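Local coordinates for putative type VI secretion protein (PDB 6SKI) that is a phospholipase effector of the type VI secretion system, a probable alpha/beta-hydrolase toxin that is loaded on the VgrG spike, at residues Ala203-Asn208 and Gly266-Leu271; Phe244-Ala249 and Val279-Ala284; Trp416-Leu421 and Leu445-Glu450. All blocks are in the same frame, centred on the assembly; numbering follows the deposited sequence.

Interaction 1: Ala203-Asn208 and Gly266-Leu271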
ATOM      1  N   ALA A 203      -4.729  -2.518   4.778  1.00 41.95           N
ATOM      2  CA  ALA A 203      -4.994  -3.946   4.854  1.00 41.95           C
ATOM      3  C   ALA A 203      -5.289  -4.347   6.284  1.00 41.95           C
ATOM      4  O   ALA A 203      -6.317  -4.977   6.559  1.00 41.95           O
ATOM      5  CB  ALA A 203      -3.816  -4.746   4.305  1.00 41.95           C
ATOM      6  N   ARG A 204      -4.450  -3.900   7.218  1.00 44.94           N
ATOM      7  CA  ARG A 204      -4.693  -4.223   8.612  1.00 44.94           C
ATOM      8  C   ARG A 204      -6.043  -3.683   9.045  1.00 44.94           C
ATOM      9  O   ARG A 204      -6.852  -4.416   9.626  1.00 44.94           O
ATOM     10  CB  ARG A 204      -3.562  -3.669   9.472  1.00 44.94           C
ATOM     11  CG  ARG A 204      -2.236  -4.343   9.184  1.00 44.94           C
ATOM     12  CD  ARG A 204      -1.064  -3.539   9.687  1.00 44.94           C
ATOM     13  NE  ARG A 204      -0.969  -3.534  11.139  1.00 44.94           N
ATOM     14  CZ  ARG A 204       0.179  -3.474  11.800  1.00 44.94           C
ATOM     15  NH1 ARG A 204       1.320  -3.419  11.136  1.00 44.94           N
ATOM     16  NH2 ARG A 204       0.187  -3.475  13.123  1.00 44.94           N
ATOM     17  N   HIS A 205      -6.348  -2.440   8.663  1.00 46.78           N
ATOM     18  CA  HIS A 205      -7.653  -1.888   8.990  1.00 46.78           C
ATOM     19  C   HIS A 205      -8.755  -2.761   8.417  1.00 46.78           C
ATOM     20  O   HIS A 205      -9.684  -3.146   9.136  1.00 46.78           O
ATOM     21  CB  HIS A 205      -7.768  -0.456   8.472  1.00 46.78           C
ATOM     22  CG  HIS A 205      -8.960   0.281   8.998  1.00 46.78           C
ATOM     23  ND1 HIS A 205      -9.973   0.733   8.184  1.00 46.78           N
ATOM     24  CD2 HIS A 205      -9.305   0.633  10.258  1.00 46.78           C
ATOM     25  CE1 HIS A 205     -10.890   1.337   8.917  1.00 46.78           C
ATOM     26  NE2 HIS A 205     -10.506   1.293  10.179  1.00 46.78           N
ATOM     27  N   PHE A 206      -8.621  -3.151   7.148  1.00 44.30           N
ATOM     28  CA  PHE A 206      -9.631  -4.010   6.550  1.00 44.30           C
ATOM     29  C   PHE A 206      -9.784  -5.289   7.352  1.00 44.30           C
ATOM     30  O   PHE A 206     -10.906  -5.687   7.688  1.00 44.30           O
ATOM     31  CB  PHE A 206      -9.272  -4.319   5.099  1.00 44.30           C
ATOM     32  CG  PHE A 206     -10.283  -5.171   4.396  1.00 44.30           C
ATOM     33  CD1 PHE A 206     -11.366  -4.600   3.760  1.00 44.30           C
ATOM     34  CD2 PHE A 206     -10.149  -6.545   4.374  1.00 44.30           C
ATOM     35  CE1 PHE A 206     -12.294  -5.387   3.118  1.00 44.30           C
ATOM     36  CE2 PHE A 206     -11.072  -7.332   3.736  1.00 44.30           C
ATOM     37  CZ  PHE A 206     -12.145  -6.755   3.107  1.00 44.30           C
ATOM     38  N   ALA A 207      -8.664  -5.907   7.732  1.00 45.70           N
ATOM     39  CA  ALA A 207      -8.754  -7.151   8.480  1.00 45.70           C
ATOM     40  C   ALA A 207      -9.518  -6.935   9.774  1.00 45.70           C
ATOM     41  O   ALA A 207     -10.372  -7.750  10.141  1.00 45.70           O
ATOM     42  CB  ALA A 207      -7.359  -7.704   8.757  1.00 45.70           C
ATOM     43  N   ASN A 208      -9.282  -5.801  10.433  1.00 47.98           N
ATOM     44  CA  ASN A 208      -9.986  -5.537  11.678  1.00 47.98           C
ATOM     45  C   ASN A 208     -11.472  -5.355  11.423  1.00 47.98           C
ATOM     46  O   ASN A 208     -12.304  -5.850  12.192  1.00 47.98           O
ATOM     47  CB  ASN A 208      -9.387  -4.318  12.369  1.00 47.98           C
ATOM     48  CG  ASN A 208      -8.109  -4.645  13.106  1.00 47.98           C
ATOM     49  OD1 ASN A 208      -7.089  -3.990  12.922  1.00 47.98           O
ATOM     50  ND2 ASN A 208      -8.157  -5.671  13.943  1.00 47.98           N
ATOM     51  N   GLY A 266      -9.649   6.849  12.524  1.00 60.47           N
ATOM     52  CA  GLY A 266      -9.828   5.670  13.341  1.00 60.47           C
ATOM     53  C   GLY A 266      -9.271   4.432  12.677  1.00 60.47           C
ATOM     54  O   GLY A 266     -10.013   3.491  12.386  1.00 60.47           O
ATOM     55  N   VAL A 267      -7.964   4.419  12.430  1.00 56.85           N
ATOM     56  CA  VAL A 267      -7.328   3.279  11.783  1.00 56.85           C
ATOM     57  C   VAL A 267      -6.993   2.236  12.842  1.00 56.85           C
ATOM     58  O   VAL A 267      -6.434   2.552  13.898  1.00 56.85           O
ATOM     59  CB  VAL A 267      -6.090   3.702  10.974  1.00 56.85           C
ATOM     60  CG1 VAL A 267      -6.421   4.905  10.113  1.00 56.85           C
ATOM     61  CG2 VAL A 267      -4.904   4.017  11.866  1.00 56.85           C
ATOM     62  N   LYS A 268      -7.401   1.003  12.589  1.00 51.48           N
ATOM     63  CA  LYS A 268      -7.168  -0.112  13.491  1.00 51.48           C
ATOM     64  C   LYS A 268      -6.026  -0.935  12.916  1.00 51.48           C
ATOM     65  O   LYS A 268      -6.172  -1.555  11.859  1.00 51.48           O
ATOM     66  CB  LYS A 268      -8.443  -0.934  13.655  1.00 51.48           C
ATOM     67  CG  LYS A 268      -9.406  -0.354  14.681  1.00 51.48           C
ATOM     68  CD  LYS A 268     -10.844  -0.297  14.175  1.00 51.48           C
ATOM     69  CE  LYS A 268     -11.093  -1.253  13.024  1.00 51.48           C
ATOM     70  NZ  LYS A 268     -12.511  -1.218  12.576  1.00 51.48           N
ATOM     71  N   LEU A 269      -4.887  -0.930  13.600  1.00 49.21           N
ATOM     72  CA  LEU A 269      -3.683  -1.569  13.090  1.00 49.21           C
ATOM     73  C   LEU A 269      -3.205  -2.704  13.980  1.00 49.21           C
ATOM     74  O   LEU A 269      -2.176  -3.316  13.680  1.00 49.21           O
ATOM     75  CB  LEU A 269      -2.562  -0.537  12.935  1.00 49.21           C
ATOM     76  CG  LEU A 269      -2.710   0.460  11.792  1.00 49.21           C
ATOM     77  CD1 LEU A 269      -1.355   0.980  11.381  1.00 49.21           C
ATOM     78  CD2 LEU A 269      -3.430  -0.168  10.626  1.00 49.21           C
ATOM     79  N   GLU A 270      -3.922  -3.007  15.053  1.00 53.96           N
ATOM     80  CA  GLU A 270      -3.524  -4.055  15.979  1.00 53.96           C
ATOM     81  C   GLU A 270      -4.146  -5.360  15.514  1.00 53.96           C
ATOM     82  O   GLU A 270      -5.344  -5.410  15.219  1.00 53.96           O
ATOM     83  CB  GLU A 270      -3.960  -3.724  17.407  1.00 53.96           C
ATOM     84  CG  GLU A 270      -3.172  -4.456  18.487  1.00 53.96           C
ATOM     85  CD  GLU A 270      -4.009  -5.455  19.259  1.00 53.96           C
ATOM     86  OE1 GLU A 270      -5.171  -5.135  19.586  1.00 53.96           O
ATOM     87  OE2 GLU A 270      -3.498  -6.557  19.548  1.00 53.96           O
ATOM     88  N   LEU A 271      -3.334  -6.407  15.444  1.00 50.37           N
ATOM     89  CA  LEU A 271      -3.745  -7.681  14.863  1.00 50.37           C
ATOM     90  C   LEU A 271      -3.825  -8.706  15.987  1.00 50.37           C
ATOM     91  O   LEU A 271      -2.806  -9.260  16.408  1.00 50.37           O
ATOM     92  CB  LEU A 271      -2.773  -8.117  13.774  1.00 50.37           C
ATOM     93  CG  LEU A 271      -2.542  -7.103  12.653  1.00 50.37           C
ATOM     94  CD1 LEU A 271      -1.475  -7.596  11.700  1.00 50.37           C
ATOM     95  CD2 LEU A 271      -3.833  -6.815  11.919  1.00 50.37           C
TER
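Arg204 reaches from the helix to the backbone carbonyl of Leu269. NE donates to Leu269 O at 2.8 Å, with an angle of 131° at the hydrogen, and the oxygen lies only 6° out of the guanidinium plane. NH2 is directed at the same oxygen, though its modelled distance is too short to be relied on. Leu271 CD1 covers one face of the guanidinium. The aliphatic root of the arginine is packed as well: CB lies 3.7 Å from Leu269 CD2 and 4.0 Å from Leu271 CD2. A bend at chi3 (71°) turns the planar head toward the loop.

One residue further on, the contact slackens. His205 meets the loop with the CD2 side of its ring, and Lys268 CA lies in the ring plane at that edge. His205 NE2 makes a weak hydrogen bond to Gly266 O, 3.2 Å away and well off straight. Lys268 slants across His205 and Asn208, its CE 3.6 Å from Asn208 CB, before its ammonium goes on to a salt bridge with Glu212. The loop borders solvent at Gly266, and again at Glu270, whose CB points away from the helix, whereas Arg204, His205 and Asn208 are buried.

In the alpha/beta-hydrolase fold, helix 198-211 follows directly on Ser197, the probable nucleophile, and loop 266-271 covers one flank of it. Other flanks meet helix 156-178 through His205 and Phe206, strand 184-195 through Ala203 and Phe206, and strand 237-243 through Ala203, Arg204 and Ala207.

Interaction 2: Phe244-Ala249 and Val279-Ala284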
ATOM      1  N   PHE A 244       3.697  -5.757   3.517  1.00 44.12           N
ATOM      2  CA  PHE A 244       5.040  -5.582   2.982  1.00 44.12           C
ATOM      3  C   PHE A 244       5.889  -4.576   3.748  1.00 44.12           C
ATOM      4  O   PHE A 244       7.074  -4.833   3.957  1.00 44.12           O
ATOM      5  CB  PHE A 244       4.983  -5.192   1.506  1.00 44.12           C
ATOM      6  CG  PHE A 244       4.989  -6.370   0.580  1.00 44.12           C
ATOM      7  CD1 PHE A 244       6.130  -7.136   0.434  1.00 44.12           C
ATOM      8  CD2 PHE A 244       3.866  -6.716  -0.140  1.00 44.12           C
ATOM      9  CE1 PHE A 244       6.151  -8.217  -0.410  1.00 44.12           C
ATOM     10  CE2 PHE A 244       3.883  -7.798  -0.986  1.00 44.12           C
ATOM     11  CZ  PHE A 244       5.029  -8.550  -1.121  1.00 44.12           C
ATOM     12  N   ASP A 245       5.360  -3.412   4.113  1.00 45.76           N
ATOM     13  CA  ASP A 245       6.051  -2.579   5.092  1.00 45.76           C
ATOM     14  C   ASP A 245       5.087  -1.572   5.697  1.00 45.76           C
ATOM     15  O   ASP A 245       4.956  -0.470   5.166  1.00 45.76           O
ATOM     16  CB  ASP A 245       7.222  -1.846   4.430  1.00 45.76           C
ATOM     17  CG  ASP A 245       8.339  -1.522   5.397  1.00 45.76           C
ATOM     18  OD1 ASP A 245       8.470  -2.221   6.417  1.00 45.76           O
ATOM     19  OD2 ASP A 245       9.087  -0.560   5.134  1.00 45.76           O
ATOM     20  N   THR A 246       4.483  -1.878   6.840  1.00 44.87           N
ATOM     21  CA  THR A 246       3.367  -1.065   7.316  1.00 44.87           C
ATOM     22  C   THR A 246       3.863   0.307   7.752  1.00 44.87           C
ATOM     23  O   THR A 246       4.608   0.430   8.728  1.00 44.87           O
ATOM     24  CB  THR A 246       2.634  -1.762   8.454  1.00 44.87           C
ATOM     25  OG1 THR A 246       2.362  -3.117   8.083  1.00 44.87           O
ATOM     26  CG2 THR A 246       1.325  -1.053   8.735  1.00 44.87           C
ATOM     27  N   VAL A 247       3.454   1.336   7.020  1.00 44.07           N
ATOM     28  CA  VAL A 247       3.691   2.724   7.384  1.00 44.07           C
ATOM     29  C   VAL A 247       2.319   3.379   7.404  1.00 44.07           C
ATOM     30  O   VAL A 247       1.750   3.678   6.349  1.00 44.07           O
ATOM     31  CB  VAL A 247       4.638   3.435   6.413  1.00 44.07           C
ATOM     32  CG1 VAL A 247       4.761   4.903   6.771  1.00 44.07           C
ATOM     33  CG2 VAL A 247       5.997   2.764   6.407  1.00 44.07           C
ATOM     34  N   ALA A 248       1.773   3.587   8.604  1.00 45.27           N
ATOM     35  CA  ALA A 248       0.401   4.069   8.723  1.00 45.27           C
ATOM     36  C   ALA A 248       0.229   5.436   8.077  1.00 45.27           C
ATOM     37  O   ALA A 248      -0.752   5.675   7.366  1.00 45.27           O
ATOM     38  CB  ALA A 248      -0.007   4.117  10.192  1.00 45.27           C
ATOM     39  N   ALA A 249       1.170   6.343   8.308  1.00 46.76           N
ATOM     40  CA  ALA A 249       1.108   7.683   7.752  1.00 46.76           C
ATOM     41  C   ALA A 249       2.474   8.085   7.226  1.00 46.76           C
ATOM     42  O   ALA A 249       3.493   7.854   7.882  1.00 46.76           O
ATOM     43  CB  ALA A 249       0.632   8.698   8.794  1.00 46.76           C
ATOM     44  N   VAL A 279      -0.791 -14.680   9.220  1.00 42.90           N
ATOM     45  CA  VAL A 279      -0.351 -13.315   8.960  1.00 42.90           C
ATOM     46  C   VAL A 279       1.154 -13.342   8.752  1.00 42.90           C
ATOM     47  O   VAL A 279       1.874 -14.005   9.505  1.00 42.90           O
ATOM     48  CB  VAL A 279      -0.722 -12.358  10.109  1.00 42.90           C
ATOM     49  CG1 VAL A 279      -0.227 -10.956   9.818  1.00 42.90           C
ATOM     50  CG2 VAL A 279      -2.220 -12.354  10.339  1.00 42.90           C
ATOM     51  N   PHE A 280       1.626 -12.642   7.724  1.00 43.88           N
ATOM     52  CA  PHE A 280       3.051 -12.542   7.446  1.00 43.88           C
ATOM     53  C   PHE A 280       3.387 -11.119   7.039  1.00 43.88           C
ATOM     54  O   PHE A 280       2.718 -10.546   6.177  1.00 43.88           O
ATOM     55  CB  PHE A 280       3.470 -13.507   6.338  1.00 43.88           C
ATOM     56  CG  PHE A 280       4.949 -13.550   6.099  1.00 43.88           C
ATOM     57  CD1 PHE A 280       5.801 -14.076   7.050  1.00 43.88           C
ATOM     58  CD2 PHE A 280       5.488 -13.055   4.928  1.00 43.88           C
ATOM     59  CE1 PHE A 280       7.155 -14.114   6.830  1.00 43.88           C
ATOM     60  CE2 PHE A 280       6.842 -13.097   4.707  1.00 43.88           C
ATOM     61  CZ  PHE A 280       7.676 -13.624   5.661  1.00 43.88           C
ATOM     62  N   GLN A 281       4.413 -10.550   7.661  1.00 44.18           N
ATOM     63  CA  GLN A 281       4.949  -9.263   7.253  1.00 44.18           C
ATOM     64  C   GLN A 281       6.420  -9.390   6.903  1.00 44.18           C
ATOM     65  O   GLN A 281       7.182 -10.061   7.605  1.00 44.18           O
ATOM     66  CB  GLN A 281       4.798  -8.200   8.335  1.00 44.18           C
ATOM     67  CG  GLN A 281       4.994  -6.804   7.790  1.00 44.18           C
ATOM     68  CD  GLN A 281       4.728  -5.724   8.801  1.00 44.18           C
ATOM     69  OE1 GLN A 281       5.015  -5.878   9.981  1.00 44.18           O
ATOM     70  NE2 GLN A 281       4.188  -4.610   8.338  1.00 44.18           N
ATOM     71  N   ILE A 282       6.810  -8.741   5.817  1.00 43.52           N
ATOM     72  CA  ILE A 282       8.209  -8.487   5.514  1.00 43.52           C
ATOM     73  C   ILE A 282       8.513  -7.064   5.952  1.00 43.52           C
ATOM     74  O   ILE A 282       7.620  -6.212   5.962  1.00 43.52           O
ATOM     75  CB  ILE A 282       8.520  -8.703   4.026  1.00 43.52           C
ATOM     76  CG1 ILE A 282       7.869  -9.994   3.539  1.00 43.52           C
ATOM     77  CG2 ILE A 282      10.013  -8.798   3.813  1.00 43.52           C
ATOM     78  CD1 ILE A 282       8.076 -10.271   2.078  1.00 43.52           C
ATOM     79  N   THR A 283       9.738  -6.825   6.394  1.00 44.76           N
ATOM     80  CA  THR A 283      10.129  -5.533   6.935  1.00 44.76           C
ATOM     81  C   THR A 283      11.426  -5.093   6.276  1.00 44.76           C
ATOM     82  O   THR A 283      12.311  -5.915   6.026  1.00 44.76           O
ATOM     83  CB  THR A 283      10.278  -5.619   8.465  1.00 44.76           C
ATOM     84  OG1 THR A 283       8.987  -5.508   9.074  1.00 44.76           O
ATOM     85  CG2 THR A 283      11.191  -4.531   9.005  1.00 44.76           C
ATOM     86  N   ALA A 284      11.529  -3.801   5.982  1.00 44.38           N
ATOM     87  CA  ALA A 284      12.730  -3.252   5.372  1.00 44.38           C
ATOM     88  C   ALA A 284      13.784  -3.010   6.442  1.00 44.38           C
ATOM     89  O   ALA A 284      13.575  -2.206   7.356  1.00 44.38           O
ATOM     90  CB  ALA A 284      12.404  -1.954   4.641  1.00 44.38           C
TER
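Asp245 and Ala284 meet where two neighbouring parallel strands of the alpha/beta-hydrolase sheet part company: 237-243 has run out into a loop, while 278-284 is at its last residue. Ala284 N points at Asp245 OD1 along a nearly straight line (163°), but at 3.5 Å the bond is weak. Asp245 OD1 also lies 3.7 Å from Thr283 CA. The carboxylate faces the strand because CG stands opposite the backbone N (chi1 -152°).

Next to this polar pair is an apolar one. Phe244 and Ile282 lie side by side and point the same way, and CE1 of the ring comes to 3.8 Å from Ile282 CD1. Met424 of helix 416-431 touches both side chains, and helix 101-108 packs on the phenylalanine.

Farther out, other residues hold the carboxylate. Asp245 OD2 accepts a hydrogen bond from His310 ND1 and forms a salt bridge with Arg534. The bond to His310 is consistent with a Ser-His-Asp catalytic triad, Ser197 being the likely third member and the acid sitting just after a strand. Separately, Ser197 OG is weakly bonded to Asp245 O. All seven touching residues are buried. On the strand side, Ala284 CB rests 3.6 Å from Asp245 OD2.

Interaction 3: Trp416-Leu421 and Leu445-Glu450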
ATOM      1  N   TRP A 416      15.616  -6.904  -5.979  1.00 44.65           N
ATOM      2  CA  TRP A 416      15.421  -7.456  -4.646  1.00 44.65           C
ATOM      3  C   TRP A 416      13.956  -7.462  -4.232  1.00 44.65           C
ATOM      4  O   TRP A 416      13.564  -8.248  -3.356  1.00 44.65           O
ATOM      5  CB  TRP A 416      16.254  -6.675  -3.626  1.00 44.65           C
ATOM      6  CG  TRP A 416      16.224  -7.277  -2.266  1.00 44.65           C
ATOM      7  CD1 TRP A 416      15.575  -6.796  -1.172  1.00 44.65           C
ATOM      8  CD2 TRP A 416      16.861  -8.489  -1.857  1.00 44.65           C
ATOM      9  NE1 TRP A 416      15.773  -7.630  -0.101  1.00 44.65           N
ATOM     10  CE2 TRP A 416      16.559  -8.679  -0.497  1.00 44.65           C
ATOM     11  CE3 TRP A 416      17.659  -9.432  -2.508  1.00 44.65           C
ATOM     12  CZ2 TRP A 416      17.027  -9.770   0.223  1.00 44.65           C
ATOM     13  CZ3 TRP A 416      18.121 -10.513  -1.794  1.00 44.65           C
ATOM     14  CH2 TRP A 416      17.805 -10.675  -0.443  1.00 44.65           C
ATOM     15  N   ALA A 417      13.124  -6.663  -4.890  1.00 43.72           N
ATOM     16  CA  ALA A 417      11.696  -6.738  -4.661  1.00 43.72           C
ATOM     17  C   ALA A 417      11.091  -7.983  -5.280  1.00 43.72           C
ATOM     18  O   ALA A 417      10.040  -8.430  -4.824  1.00 43.72           O
ATOM     19  CB  ALA A 417      11.004  -5.493  -5.218  1.00 43.72           C
ATOM     20  N   ASN A 418      11.770  -8.596  -6.249  1.00 45.08           N
ATOM     21  CA  ASN A 418      11.341  -9.901  -6.734  1.00 45.08           C
ATOM     22  C   ASN A 418      11.617 -10.981  -5.696  1.00 45.08           C
ATOM     23  O   ASN A 418      10.821 -11.911  -5.528  1.00 45.08           O
ATOM     24  CB  ASN A 418      12.044 -10.220  -8.049  1.00 45.08           C
ATOM     25  CG  ASN A 418      11.673  -9.257  -9.150  1.00 45.08           C
ATOM     26  OD1 ASN A 418      10.600  -8.660  -9.131  1.00 45.08           O
ATOM     27  ND2 ASN A 418      12.565  -9.092 -10.115  1.00 45.08           N
ATOM     28  N   VAL A 419      12.732 -10.861  -4.976  1.00 44.48           N
ATOM     29  CA  VAL A 419      13.007 -11.774  -3.873  1.00 44.48           C
ATOM     30  C   VAL A 419      11.960 -11.612  -2.782  1.00 44.48           C
ATOM     31  O   VAL A 419      11.440 -12.598  -2.245  1.00 44.48           O
ATOM     32  CB  VAL A 419      14.427 -11.535  -3.330  1.00 44.48           C
ATOM     33  CG1 VAL A 419      14.705 -12.437  -2.145  1.00 44.48           C
ATOM     34  CG2 VAL A 419      15.456 -11.744  -4.421  1.00 44.48           C
ATOM     35  N   CYS A 420      11.627 -10.366  -2.442  1.00 43.81           N
ATOM     36  CA  CYS A 420      10.595 -10.140  -1.436  1.00 43.81           C
ATOM     37  C   CYS A 420       9.239 -10.650  -1.907  1.00 43.81           C
ATOM     38  O   CYS A 420       8.456 -11.181  -1.109  1.00 43.81           O
ATOM     39  CB  CYS A 420      10.531  -8.655  -1.099  1.00 43.81           C
ATOM     40  SG  CYS A 420      12.060  -8.042  -0.378  1.00 43.81           S
ATOM     41  N   LEU A 421       8.961 -10.514  -3.204  1.00 43.33           N
ATOM     42  CA  LEU A 421       7.766 -11.095  -3.796  1.00 43.33           C
ATOM     43  C   LEU A 421       7.731 -12.599  -3.599  1.00 43.33           C
ATOM     44  O   LEU A 421       6.694 -13.164  -3.252  1.00 43.33           O
ATOM     45  CB  LEU A 421       7.721 -10.764  -5.284  1.00 43.33           C
ATOM     46  CG  LEU A 421       6.459 -11.165  -6.031  1.00 43.33           C
ATOM     47  CD1 LEU A 421       5.247 -10.466  -5.460  1.00 43.33           C
ATOM     48  CD2 LEU A 421       6.627 -10.862  -7.491  1.00 43.33           C
ATOM     49  N   LEU A 445       9.968 -10.540 -13.383  1.00 51.17           N
ATOM     50  CA  LEU A 445      10.026 -11.229 -12.105  1.00 51.17           C
ATOM     51  C   LEU A 445      11.175 -12.222 -12.037  1.00 51.17           C
ATOM     52  O   LEU A 445      11.307 -12.934 -11.038  1.00 51.17           O
ATOM     53  CB  LEU A 445       8.702 -11.941 -11.840  1.00 51.17           C
ATOM     54  CG  LEU A 445       7.519 -11.009 -11.590  1.00 51.17           C
ATOM     55  CD1 LEU A 445       6.344 -11.769 -11.009  1.00 51.17           C
ATOM     56  CD2 LEU A 445       7.928  -9.863 -10.688  1.00 51.17           C
ATOM     57  N   GLN A 446      12.016 -12.273 -13.065  1.00 54.51           N
ATOM     58  CA  GLN A 446      13.132 -13.203 -13.096  1.00 54.51           C
ATOM     59  C   GLN A 446      14.312 -12.615 -12.343  1.00 54.51           C
ATOM     60  O   GLN A 446      14.629 -11.432 -12.482  1.00 54.51           O
ATOM     61  CB  GLN A 446      13.538 -13.529 -14.533  1.00 54.51           C
ATOM     62  CG  GLN A 446      12.471 -14.253 -15.322  1.00 54.51           C
ATOM     63  CD  GLN A 446      11.907 -15.445 -14.578  1.00 54.51           C
ATOM     64  OE1 GLN A 446      12.642 -16.339 -14.163  1.00 54.51           O
ATOM     65  NE2 GLN A 446      10.593 -15.460 -14.396  1.00 54.51           N
ATOM     66  N   LEU A 447      14.953 -13.452 -11.547  1.00 49.72           N
ATOM     67  CA  LEU A 447      16.027 -13.088 -10.641  1.00 49.72           C
ATOM     68  C   LEU A 447      17.381 -13.264 -11.318  1.00 49.72           C
ATOM     69  O   LEU A 447      17.598 -14.249 -12.026  1.00 49.72           O
ATOM     70  CB  LEU A 447      15.971 -13.946  -9.388  1.00 49.72           C
ATOM     71  CG  LEU A 447      14.910 -13.481  -8.400  1.00 49.72           C
ATOM     72  CD1 LEU A 447      14.977 -14.306  -7.154  1.00 49.72           C
ATOM     73  CD2 LEU A 447      15.130 -12.020  -8.080  1.00 49.72           C
ATOM     74  N   PRO A 448      18.292 -12.313 -11.127  1.00 50.69           N
ATOM     75  CA  PRO A 448      19.663 -12.509 -11.599  1.00 50.69           C
ATOM     76  C   PRO A 448      20.295 -13.699 -10.900  1.00 50.69           C
ATOM     77  O   PRO A 448      19.895 -14.080  -9.798  1.00 50.69           O
ATOM     78  CB  PRO A 448      20.360 -11.200 -11.217  1.00 50.69           C
ATOM     79  CG  PRO A 448      19.259 -10.209 -11.102  1.00 50.69           C
ATOM     80  CD  PRO A 448      18.102 -10.975 -10.546  1.00 50.69           C
ATOM     81  N   SER A 449      21.288 -14.298 -11.558  1.00 51.69           N
ATOM     82  CA  SER A 449      21.967 -15.443 -10.962  1.00 51.69           C
ATOM     83  C   SER A 449      22.574 -15.083  -9.616  1.00 51.69           C
ATOM     84  O   SER A 449      22.453 -15.851  -8.653  1.00 51.69           O
ATOM     85  CB  SER A 449      23.043 -15.963 -11.910  1.00 51.69           C
ATOM     86  OG  SER A 449      22.610 -15.883 -13.256  1.00 51.69           O
ATOM     87  N   GLU A 450      23.172 -13.893  -9.518  1.00 52.60           N
ATOM     88  CA  GLU A 450      23.746 -13.430  -8.261  1.00 52.60           C
ATOM     89  C   GLU A 450      22.726 -13.457  -7.135  1.00 52.60           C
ATOM     90  O   GLU A 450      23.087 -13.663  -5.972  1.00 52.60           O
ATOM     91  CB  GLU A 450      24.281 -12.011  -8.437  1.00 52.60           C
ATOM     92  CG  GLU A 450      25.511 -11.690  -7.622  1.00 52.60           C
ATOM     93  CD  GLU A 450      25.984 -10.270  -7.843  1.00 52.60           C
ATOM     94  OE1 GLU A 450      27.059  -9.910  -7.320  1.00 52.60           O
ATOM     95  OE2 GLU A 450      25.277  -9.514  -8.541  1.00 52.60           O
TER
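Asn418 and Leu445 bring the two backbones closest, 5.7 Å between CA atoms, where helix 416-431 faces a segment that runs extended from Gln446 to Pro448. This is a helix-loop packing: 445-450 belongs to the connection between helices 416-431 and 452-466, and lies back against the first of them.

Asn418 points its CB at the loop, and two leucines take hold of its side chain at different levels. Near the root, Leu447 CD2 sits 3.6 Å from Asn418 CB. At the amide, Leu445 CD2 lies 3.3 Å from Asn418 OD1, a van der Waals approach of a methyl group to a carbonyl oxygen. The amide nitrogen turns to the chain just before the segment, where ND2 makes a weak hydrogen bond to Glu444 O. Since CG stands opposite the carbonyl carbon (chi1 -64°), the amide is directed at this part of the loop.

Two apolar pairs, at Val419 and Leu421, carry the contact on along the helix from Asn418. Val419 CG2 meets Leu447 CD2 at 3.7 Å, the two side chains crossing at about a right angle. Ala455 touches both of them, which places Leu447 at the junction with helix 452-466. Farther along, Leu421 and Leu445 share Trp104 of helix 101-108 as a neighbour. Gln446, between the two leucines of the loop, directs its CB away from the helix and bonds through NE2 to Asn442 O, so its amide serves the loop itself.

This is plain structural packing, joining the helix to its own connection and to two further helices. The Leu421 methyl CD2 fits against the forked end of Leu445, 3.6 Å from CD1 and 3.6 Å from CD2.

Interactions 1 and 2 interlock along the chain and belong to one hydrolase core, their centres about 12 Å apart. Arg204 NH1 is 3.2 Å from Thr246 OG1, probably a weak hydrogen bond, and Leu269 CD1 packs on Ala248 CB at 3.6 Å. Interaction 3 follows later in the sequence and meets only interaction 2, where Ile282 CD1 and Phe244 CE1 approach Cys420 O. The touching residues of interaction 2 are all buried; interaction 1 has a solvent border, and interaction 3 is buried chiefly on its helix side. Their chemistry differs accordingly: Arg204 and, weakly, His205 donating to loop carbonyls in interaction 1, a carboxylate beside a Phe-Ile pair in interaction 2, leucine and valine methyls around an asparagine in interaction 3.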